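PDB 1UN8: dihydroxyacetone kinase from Citrobacter freundii, which phosphorylates dihydroxyacetone with ATP and a divalent metal ion, yielding dihydroxyacetone phosphate in glycerol fermentation. Local coordinates for residues M1-F6 against S195-Q200. Sequence-based numbering, arbitrary orientation.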
# COMPACT_ATOMS: atom_id res chain seq x y z
N MET A 1 17.90 14.06 -1.96
CA MET A 1 16.54 14.41 -2.46
C MET A 1 15.74 13.12 -2.66
O MET A 1 14.53 13.08 -2.44
CB MET A 1 16.62 15.22 -3.79
N SER A 2 16.43 12.06 -3.07
CA SER A 2 15.79 10.77 -3.31
C SER A 2 15.30 10.10 -2.02
O SER A 2 16.10 9.82 -1.13
CB SER A 2 16.78 9.86 -4.04
OG SER A 2 16.50 8.49 -3.82
N GLN A 3 13.99 9.87 -1.93
CA GLN A 3 13.39 9.19 -0.77
C GLN A 3 12.85 7.88 -1.36
O GLN A 3 11.64 7.71 -1.53
CB GLN A 3 12.26 10.05 -0.19
CG GLN A 3 11.87 9.67 1.24
CD GLN A 3 10.75 10.53 1.80
OE1 GLN A 3 10.79 11.76 1.71
NE2 GLN A 3 9.74 9.89 2.38
N PHE A 4 13.75 6.95 -1.65
CA PHE A 4 13.37 5.69 -2.29
C PHE A 4 14.27 4.54 -1.87
O PHE A 4 15.49 4.68 -1.84
CB PHE A 4 13.51 5.91 -3.81
CG PHE A 4 12.73 4.95 -4.68
CD1 PHE A 4 11.57 5.37 -5.32
CD2 PHE A 4 13.19 3.65 -4.91
CE1 PHE A 4 10.89 4.53 -6.19
CE2 PHE A 4 12.51 2.80 -5.78
CZ PHE A 4 11.37 3.24 -6.42
N PHE A 5 13.69 3.40 -1.54
CA PHE A 5 14.50 2.23 -1.16
C PHE A 5 14.93 1.50 -2.43
O PHE A 5 14.10 0.93 -3.15
CB PHE A 5 13.71 1.24 -0.30
CG PHE A 5 13.47 1.70 1.12
CD1 PHE A 5 12.18 1.96 1.57
CD2 PHE A 5 14.54 1.81 2.02
CE1 PHE A 5 11.96 2.33 2.90
CE2 PHE A 5 14.32 2.18 3.35
CZ PHE A 5 13.03 2.43 3.79
N PHE A 6 16.23 1.54 -2.72
CA PHE A 6 16.78 0.84 -3.87
C PHE A 6 18.29 0.73 -3.70
O PHE A 6 18.86 1.31 -2.77
CB PHE A 6 16.40 1.55 -5.19
CG PHE A 6 17.18 2.81 -5.49
CD1 PHE A 6 18.35 2.77 -6.23
CD2 PHE A 6 16.70 4.05 -5.07
CE1 PHE A 6 19.04 3.94 -6.56
CE2 PHE A 6 17.37 5.23 -5.39
CZ PHE A 6 18.55 5.18 -6.14
N SER A 195 2.20 13.80 -5.96
CA SER A 195 2.80 12.91 -6.93
C SER A 195 3.68 11.89 -6.20
O SER A 195 3.68 11.84 -4.97
CB SER A 195 3.61 13.69 -7.96
OG SER A 195 3.91 12.88 -9.07
N CYS A 196 4.43 11.10 -6.94
CA CYS A 196 5.26 10.06 -6.33
C CYS A 196 6.73 10.42 -6.17
O CYS A 196 7.23 11.34 -6.81
CB CYS A 196 5.17 8.78 -7.17
SG CYS A 196 5.72 9.06 -8.88
N HIS A 197 7.41 9.68 -5.30
CA HIS A 197 8.83 9.88 -5.10
C HIS A 197 9.56 9.05 -6.15
O HIS A 197 9.30 7.86 -6.30
CB HIS A 197 9.26 9.41 -3.70
CG HIS A 197 8.75 10.28 -2.60
ND1 HIS A 197 7.79 9.86 -1.70
CD2 HIS A 197 9.04 11.56 -2.26
CE1 HIS A 197 7.51 10.85 -0.87
NE2 HIS A 197 8.26 11.89 -1.19
N LEU A 198 10.46 9.68 -6.88
CA LEU A 198 11.21 8.98 -7.91
C LEU A 198 12.54 8.47 -7.38
O LEU A 198 13.10 9.05 -6.47
CB LEU A 198 11.46 9.93 -9.08
CG LEU A 198 10.19 10.42 -9.78
CD1 LEU A 198 10.56 11.49 -10.80
CD2 LEU A 198 9.47 9.24 -10.46
N PRO A 199 13.04 7.35 -7.93
CA PRO A 199 14.31 6.79 -7.48
C PRO A 199 15.51 7.59 -7.98
O PRO A 199 16.45 7.04 -8.58
CB PRO A 199 14.28 5.37 -8.04
CG PRO A 199 13.56 5.56 -9.33
CD PRO A 199 12.41 6.48 -8.94
N GLN A 200 15.49 8.90 -7.73
CA GLN A 200 16.57 9.77 -8.17
C GLN A 200 16.48 11.14 -7.52
O GLN A 200 15.46 11.52 -6.93
CB GLN A 200 16.49 9.96 -9.67
CG GLN A 200 15.28 10.78 -10.06
CD GLN A 200 14.77 10.45 -11.45
OE1 GLN A 200 14.61 9.27 -11.80
NE2 GLN A 200 14.49 11.48 -12.24
O HOH W 1 12.33 10.52 -4.15
O HOH W 2 8.74 14.07 0.13
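Leu198 O accepts twice: from a water, 2.9 Å away, that in turn accepts from Gln3 N at 2.8 Å, and weakly from Gln200 N, which closes an inverse gamma turn centred on Pro199. No direct hydrogen bond joins 1-6 to 195-200, so the polar link runs through water and the rest is packing. Pro199 CB sits over the middle of the Phe4 ring, 3.6 Å from its centroid and 6° off the normal, a CH-pi contact. The ring is turned under the proline because CG of Phe4 stands opposite the backbone N (chi1 -160°), and its edge meets His197 O, with CD1 at 3.5 Å from that oxygen. Phe6 lies crosswise to Pro199, its CD2 nearing CB, and Leu12 of helix 12-22 touches all three residues. The contact thus lays the N-terminal arm of the kinase against the loop between strands 186-192 and 213-215 of the DhaK region. The side chain of Phe4 is about 7 Å from substrate-binding Gly60, and that of Leu198 about 8 Å from His220, which forms the hemiaminal. Further out, the Gln3 amide stacks on the His197 imidazole at 30° between planes, CD lying 4.1 Å above it toward the rim. A second water lies in the imidazole plane, 2.6 Å from His197 NE2, and donates weakly to Gln3 OE1; ND1 is bonded to Asp299, which fixes the ring's rotation. The second subunit holds the arm's backbone: Phe4 N bonds its Gln231, and Gln3 O its Lys301.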